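Local coordinates for protein histidine utilization repressor (Pseudomonas syringae pv. tomato, PDB 2PKH) that probably represses the histidine utilization (hut) genes by binding the hutP region of the hut operon when inducer is absent, this chain being its C-terminal UTRA domain, at residues Ala63-Tyr66 / Leu67-Asp70; Leu73-Pro76 / Tyr77-Leu80; Leu97-Ala100 / Asp101-Lys104. One frame throughout, in Å; residues are numbered along the deposited sequence.

Contact 1: residues Ala63-Tyr66 / Leu67-Asp70; sequences APDY and LKQD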
loop_
_atom_site.group_PDB
_atom_site.type_symbol
_atom_site.label_atom_id
_atom_site.label_comp_id
_atom_site.label_asym_id
_atom_site.label_seq_id
_atom_site.Cartn_x
_atom_site.Cartn_y
_atom_site.Cartn_z
ATOM N N ALA B 63 10.914 20.652 -15.147
ATOM C CA ALA B 63 11.505 19.723 -16.089
ATOM C C ALA B 63 11.665 20.465 -17.439
ATOM O O ALA B 63 10.905 20.219 -18.426
ATOM C CB ALA B 63 10.632 18.472 -16.224
ATOM N N PRO B 64 12.591 21.441 -17.471
ATOM C CA PRO B 64 12.683 22.259 -18.670
ATOM C C PRO B 64 12.957 21.523 -19.969
ATOM O O PRO B 64 12.634 22.046 -21.054
ATOM C CB PRO B 64 13.765 23.303 -18.333
ATOM C CG PRO B 64 14.323 22.923 -17.043
ATOM C CD PRO B 64 13.529 21.865 -16.412
ATOM N N ASP B 65 13.525 20.320 -19.885
ATOM C CA ASP B 65 13.922 19.602 -21.097
ATOM C C ASP B 65 12.964 18.441 -21.449
ATOM O O ASP B 65 13.306 17.576 -22.276
ATOM C CB ASP B 65 15.353 19.057 -20.958
ATOM C CG ASP B 65 16.396 20.184 -20.806
ATOM O OD1 ASP B 65 16.194 21.271 -21.386
ATOM O OD2 ASP B 65 17.384 19.975 -20.082
ATOM N N TYR B 66 11.780 18.444 -20.830
ATOM C CA TYR B 66 10.775 17.422 -21.053
ATOM C C TYR B 66 10.454 17.224 -22.546
ATOM O O TYR B 66 10.422 16.097 -23.034
ATOM C CB TYR B 66 9.522 17.758 -20.235
ATOM C CG TYR B 66 8.476 16.620 -20.159
ATOM C CD1 TYR B 66 8.550 15.647 -19.207
ATOM C CD2 TYR B 66 7.404 16.602 -21.027
ATOM C CE1 TYR B 66 7.578 14.601 -19.144
ATOM C CE2 TYR B 66 6.384 15.564 -20.962
ATOM C CZ TYR B 66 6.502 14.587 -20.059
ATOM O OH TYR B 66 5.475 13.630 -19.970
ATOM N N LEU B 67 10.283 18.315 -23.284
ATOM C CA LEU B 67 9.851 18.211 -24.699
ATOM C C LEU B 67 10.917 17.524 -25.587
ATOM O O LEU B 67 10.623 16.997 -26.661
ATOM C CB LEU B 67 9.489 19.578 -25.241
ATOM C CG LEU B 67 8.202 20.203 -24.647
ATOM C CD1 LEU B 67 7.928 21.518 -25.470
ATOM C CD2 LEU B 67 7.035 19.258 -24.718
ATOM N N LYS B 68 12.144 17.541 -25.109
ATOM C CA LYS B 68 13.286 17.063 -25.849
ATOM C C LYS B 68 13.494 15.560 -25.750
ATOM O O LYS B 68 14.359 15.018 -26.431
ATOM C CB LYS B 68 14.568 17.798 -25.345
ATOM C CG LYS B 68 14.510 19.299 -25.596
ATOM C CD LYS B 68 15.479 20.015 -24.674
ATOM C CE LYS B 68 15.127 21.527 -24.617
ATOM N NZ LYS B 68 16.144 22.265 -23.797
ATOM N N GLN B 69 12.707 14.885 -24.904
ATOM C CA GLN B 69 12.902 13.470 -24.623
ATOM C C GLN B 69 12.220 12.481 -25.642
ATOM O O GLN B 69 11.211 12.837 -26.323
ATOM C CB GLN B 69 12.407 13.172 -23.209
ATOM C CG GLN B 69 12.947 14.082 -22.122
ATOM C CD GLN B 69 14.489 14.101 -22.086
ATOM O OE1 GLN B 69 15.129 13.057 -22.155
ATOM N NE2 GLN B 69 15.072 15.285 -22.009
ATOM N N ASP B 70 12.797 11.272 -25.747
ATOM C CA ASP B 70 12.273 10.214 -26.585
ATOM C C ASP B 70 11.618 9.200 -25.673
ATOM O O ASP B 70 12.268 8.315 -25.129
ATOM C CB ASP B 70 13.377 9.563 -27.412
ATOM C CG ASP B 70 12.875 8.375 -28.242
ATOM O OD1 ASP B 70 11.733 7.920 -28.027
ATOM O OD2 ASP B 70 13.644 7.875 -29.115
HETATM O O HOH W 1 11.432 20.844 -23.193
#

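Contact 2: residues Leu73-Pro76 / Tyr77-Leu80; sequences LQTP and YAYL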
loop_
_atom_site.group_PDB
_atom_site.type_symbol
_atom_site.label_atom_id
_atom_site.label_comp_id
_atom_site.label_asym_id
_atom_site.label_seq_id
_atom_site.Cartn_x
_atom_site.Cartn_y
_atom_site.Cartn_z
ATOM N N LEU B 73 11.874 5.371 -25.353
ATOM C CA LEU B 73 12.998 4.716 -24.666
ATOM C C LEU B 73 12.856 4.709 -23.138
ATOM O O LEU B 73 13.510 3.926 -22.439
ATOM C CB LEU B 73 14.337 5.370 -25.081
ATOM C CG LEU B 73 14.731 5.410 -26.565
ATOM C CD1 LEU B 73 16.105 6.081 -26.761
ATOM C CD2 LEU B 73 14.765 3.989 -27.162
ATOM N N GLN B 74 11.966 5.557 -22.617
ATOM C CA GLN B 74 11.819 5.758 -21.200
ATOM C C GLN B 74 10.360 6.242 -20.966
ATOM O O GLN B 74 9.830 6.877 -21.819
ATOM C CB GLN B 74 12.833 6.857 -20.797
ATOM C CG GLN B 74 13.028 7.087 -19.305
ATOM C CD GLN B 74 14.103 8.131 -19.039
ATOM O OE1 GLN B 74 14.343 9.043 -19.855
ATOM N NE2 GLN B 74 14.773 7.988 -17.929
ATOM N N THR B 75 9.688 5.927 -19.853
ATOM C CA THR B 75 8.386 6.566 -19.617
ATOM C C THR B 75 8.629 8.002 -19.070
ATOM O O THR B 75 9.712 8.309 -18.486
ATOM C CB THR B 75 7.535 5.844 -18.579
ATOM O OG1 THR B 75 8.171 5.956 -17.308
ATOM C CG2 THR B 75 7.254 4.356 -18.948
ATOM N N PRO B 76 7.673 8.916 -19.294
ATOM C CA PRO B 76 7.700 10.241 -18.647
ATOM C C PRO B 76 7.924 10.195 -17.100
ATOM O O PRO B 76 8.758 10.923 -16.553
ATOM C CB PRO B 76 6.342 10.845 -19.003
ATOM C CG PRO B 76 5.947 10.146 -20.345
ATOM C CD PRO B 76 6.601 8.765 -20.307
ATOM N N TYR B 77 7.213 9.307 -16.415
ATOM C CA TYR B 77 7.424 9.194 -14.953
ATOM C C TYR B 77 8.854 8.834 -14.594
ATOM O O TYR B 77 9.393 9.412 -13.683
ATOM C CB TYR B 77 6.481 8.197 -14.360
ATOM C CG TYR B 77 6.429 8.338 -12.863
ATOM C CD1 TYR B 77 5.620 9.303 -12.252
ATOM C CD2 TYR B 77 7.228 7.530 -12.047
ATOM C CE1 TYR B 77 5.571 9.438 -10.853
ATOM C CE2 TYR B 77 7.227 7.685 -10.665
ATOM C CZ TYR B 77 6.386 8.632 -10.067
ATOM O OH TYR B 77 6.327 8.746 -8.660
ATOM N N ALA B 78 9.467 7.894 -15.315
ATOM C CA ALA B 78 10.828 7.498 -15.021
ATOM C C ALA B 78 11.714 8.685 -15.256
ATOM O O ALA B 78 12.564 9.005 -14.417
ATOM C CB ALA B 78 11.260 6.344 -15.921
ATOM N N TYR B 79 11.572 9.330 -16.424
ATOM C CA TYR B 79 12.331 10.536 -16.703
ATOM C C TYR B 79 12.206 11.588 -15.574
ATOM O O TYR B 79 13.204 12.037 -14.984
ATOM C CB TYR B 79 11.906 11.154 -18.022
ATOM C CG TYR B 79 12.542 12.487 -18.251
ATOM C CD1 TYR B 79 13.890 12.571 -18.566
ATOM C CD2 TYR B 79 11.789 13.668 -18.171
ATOM C CE1 TYR B 79 14.522 13.811 -18.761
ATOM C CE2 TYR B 79 12.385 14.925 -18.369
ATOM C CZ TYR B 79 13.768 14.972 -18.682
ATOM O OH TYR B 79 14.376 16.167 -18.924
ATOM N N LEU B 80 10.970 11.945 -15.264
ATOM C CA LEU B 80 10.687 12.940 -14.245
ATOM C C LEU B 80 11.272 12.575 -12.871
ATOM O O LEU B 80 11.822 13.421 -12.168
ATOM C CB LEU B 80 9.167 13.195 -14.150
ATOM C CG LEU B 80 8.452 13.959 -15.298
ATOM C CD1 LEU B 80 6.965 13.957 -14.970
ATOM C CD2 LEU B 80 8.998 15.366 -15.449
#

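Contact 3: residues Leu97-Ala100 / Asp101-Lys104; sequences LAEA and DECK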
loop_
_atom_site.group_PDB
_atom_site.type_symbol
_atom_site.label_atom_id
_atom_site.label_comp_id
_atom_site.label_asym_id
_atom_site.label_seq_id
_atom_site.Cartn_x
_atom_site.Cartn_y
_atom_site.Cartn_z
ATOM N N LEU B 97 -16.968 5.090 -19.035
ATOM C CA LEU B 97 -16.867 4.757 -20.495
ATOM C C LEU B 97 -15.925 5.754 -21.225
ATOM O O LEU B 97 -15.942 6.947 -20.932
ATOM C CB LEU B 97 -18.261 4.767 -21.139
ATOM C CG LEU B 97 -19.253 3.694 -20.728
ATOM C CD1 LEU B 97 -20.592 3.745 -21.506
ATOM C CD2 LEU B 97 -18.580 2.301 -20.872
ATOM N N ALA B 98 -15.047 5.277 -22.128
ATOM C CA ALA B 98 -14.179 6.229 -22.798
ATOM C C ALA B 98 -14.931 7.015 -23.890
ATOM O O ALA B 98 -16.017 6.606 -24.353
ATOM C CB ALA B 98 -12.968 5.476 -23.400
ATOM N N GLU B 99 -14.342 8.119 -24.331
ATOM C CA GLU B 99 -14.884 8.881 -25.469
ATOM C C GLU B 99 -14.591 8.123 -26.732
ATOM O O GLU B 99 -13.628 7.327 -26.786
ATOM C CB GLU B 99 -14.193 10.258 -25.524
ATOM C CG GLU B 99 -14.497 11.140 -24.326
ATOM C CD GLU B 99 -15.982 11.363 -24.172
ATOM O OE1 GLU B 99 -16.633 11.719 -25.176
ATOM O OE2 GLU B 99 -16.512 11.108 -23.073
ATOM N N ALA B 100 -15.360 8.398 -27.782
ATOM C CA ALA B 100 -15.167 7.696 -29.051
ATOM C C ALA B 100 -13.689 7.717 -29.560
ATOM O O ALA B 100 -13.165 6.706 -30.000
ATOM C CB ALA B 100 -16.134 8.235 -30.115
ATOM N N ASP B 101 -13.001 8.837 -29.453
ATOM C CA ASP B 101 -11.622 8.868 -29.969
ATOM C C ASP B 101 -10.689 8.040 -29.108
ATOM O O ASP B 101 -9.742 7.437 -29.619
ATOM C CB ASP B 101 -11.090 10.285 -30.147
ATOM C CG ASP B 101 -11.804 11.040 -31.249
ATOM O OD1 ASP B 101 -12.306 10.425 -32.224
ATOM O OD2 ASP B 101 -11.870 12.291 -31.142
ATOM N N GLU B 102 -10.956 8.001 -27.810
ATOM C CA GLU B 102 -10.185 7.166 -26.885
ATOM C C GLU B 102 -10.453 5.671 -27.156
ATOM O O GLU B 102 -9.537 4.843 -27.046
ATOM C CB GLU B 102 -10.548 7.497 -25.421
ATOM C CG GLU B 102 -9.953 8.792 -24.901
ATOM C CD GLU B 102 -10.570 9.244 -23.621
ATOM O OE1 GLU B 102 -11.662 8.806 -23.255
ATOM O OE2 GLU B 102 -9.929 10.025 -22.928
ATOM N N CYS B 103 -11.702 5.294 -27.485
ATOM C CA CYS B 103 -11.974 3.883 -27.874
ATOM C C CYS B 103 -11.174 3.486 -29.105
ATOM O O CYS B 103 -10.676 2.378 -29.193
ATOM C CB CYS B 103 -13.472 3.618 -28.117
ATOM S SG CYS B 103 -14.438 3.800 -26.659
ATOM N N LYS B 104 -11.049 4.378 -30.082
ATOM C CA LYS B 104 -10.274 4.047 -31.269
ATOM C C LYS B 104 -8.789 3.846 -30.900
ATOM O O LYS B 104 -8.167 2.866 -31.308
ATOM C CB LYS B 104 -10.439 5.182 -32.326
ATOM C CG LYS B 104 -11.900 5.242 -32.862
ATOM C CD LYS B 104 -12.098 6.305 -33.935
ATOM C CE LYS B 104 -13.522 6.881 -33.944
ATOM N NZ LYS B 104 -13.529 8.356 -33.457
#

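Contact 1: residues Ala63-Tyr66 / Leu67-Asp70
Asp65 and Gln69 meet at a backbone oxygen: the carbonyl O of Asp65 accepts the side-chain NE2 of Gln69 at 2.9 Å and the backbone N of Lys68 at 3.1 Å. The two donors approach from opposite faces of the carbonyl plane. Asp65 O lies almost in the amide plane of Gln69, and the bond from NE2 is nearly straight at 166°. Glutamine suits this place because its chain, bent at chi2 (-56°), folds back far enough to bring an N-H to the preceding turn. One residue on, Gln69 N closes a second turn on Tyr66 O at 3.2 Å.

The close-packed side belongs to Tyr66. Its CG stands anti to the backbone N (chi1 -169°), which places the ring against Val58 of strand 49-59 and Phe38 of strand 36-46. The ring also packs on Leu16, while its hydroxyl bonds to Ser40 OG.

The other side is looser and more open to solvent. Here the extended chain of Lys68 runs back to Asp65, and NZ meets OD1 at 2.6 Å from above the carboxylate plane, a salt bridge that suits two charged residues at the surface. A water joins Pro64 O to Leu67 N. Proline, lacking an N-H and restricted in phi, fits the second position of the turn that starts at Ala63. The motif is a type I turn, Ala63-Tyr66, leading into a 3-10 turn, in the UTRA-domain loop between strand 49-59 and helix 76-83.

Contact 2: residues Leu73-Pro76 / Tyr77-Leu80
This is a helix N-cap, formed where the loop that follows strand 49-59 enters helix 76-83, with Thr75 as the capping residue and Ala78 as its partner. Thr75 OG1 accepts the backbone N of Ala78 at 3.1 Å, with an N-H...O angle of 160°. The hydroxyl sits between the backbone N and the carbonyl carbon (chi1 67°), and this rotation turns it over the first turn, within reach of the amide of Ala78. Threonine suits the place because its hydroxyl is short and its branched carbon limits rotation. The same residue also starts the regular helical bonding, since its carbonyl O takes Tyr79 N at 3.0 Å in a practically straight bond. Pro76 O then receives Leu80 N at 2.8 Å. Proline is well placed in the first turn, where its missing N-H costs no helical bond and its ring favours the phi of a helix.

The side chain of Gln74, the residue before the cap, crosses that of Tyr79 at the start of the helix, with amide and ring planes 70° apart. Its extended chain brings CG to 3.9 Å from Ala78 CB, and OE1 comes to 3.7 Å from Tyr79 CB, at the edge of the tyrosine ring. NE2 is held by Gln82 further along the helix. The small CB of Ala78 leaves room for both OG1 and this chain.

Pro76 and Leu80 face the sheet, packing on Arg56 and Val58 of strand 49-59, with Phe71 of the preceding loop also against Pro76. Tyr77 packs on Leu86 and on Lys148 of the second subunit.

Contact 3: residues Leu97-Ala100 / Asp101-Lys104
Glu99 O receives the backbone N of Cys103 at 2.9 Å, the shortest clear bond between 97-100 and 101-104. It opens helix 100-106, for which Glu99 is the N-cap residue, just after strand 88-97. The capping here runs back from the helix: Glu102 OE1 accepts Glu99 N at 3.0 Å with an N-H...O angle of 167°. This is one half of a capping box. The other half is not made: the Glu99 chain is bent at chi2 (-58°), and its carboxylate does not reach Glu102 N. Glutamate suits the third helical position, since its chain, extended beyond CG, just spans the return to the cap; its negative charge would probably also be favoured by the helix N-terminus. OE1 is met on its anti side, tilted 23° from the carboxylate plane, while OE2 forms a salt bridge with Arg132, so both oxygens of Glu102 help fix its carboxylate.

Ala98 packs against Cys103, CB to SG 3.9 Å, in the manner of a hydrophobic staple. Both side chains are small, which lets the residue before the cap and the fourth helical residue come into contact, and Ala98 also touches Ile134 of strand 126-136. On the exposed flank the long chain of Lys104 turns at its last torsion, and NZ makes a salt bridge to Asp101 OD1 at 2.7 Å, nearly in line with the C-O bond.

All three contacts fall within the UTRA domain, in chain order, and each belongs to a connection out of a strand of the six-stranded antiparallel sheet. Contacts 1 and 2 share the link from strand 49-59 to helix 76-83; their centres are about 10 Å apart and they touch, Tyr66 OH coming to 3.1 Å from Pro76 CB and Asp65 CB to 3.7 Å from Tyr79 OH. Contact 3 follows strand 88-97 and lies on the opposite side of the chain's centre, about 28 Å and about 25 Å centre to centre from contacts 1 and 2. Loop and helix form one packed unit over the sheet, apart from helix 100-106; the GntR-type DNA-binding domain is not in this chain.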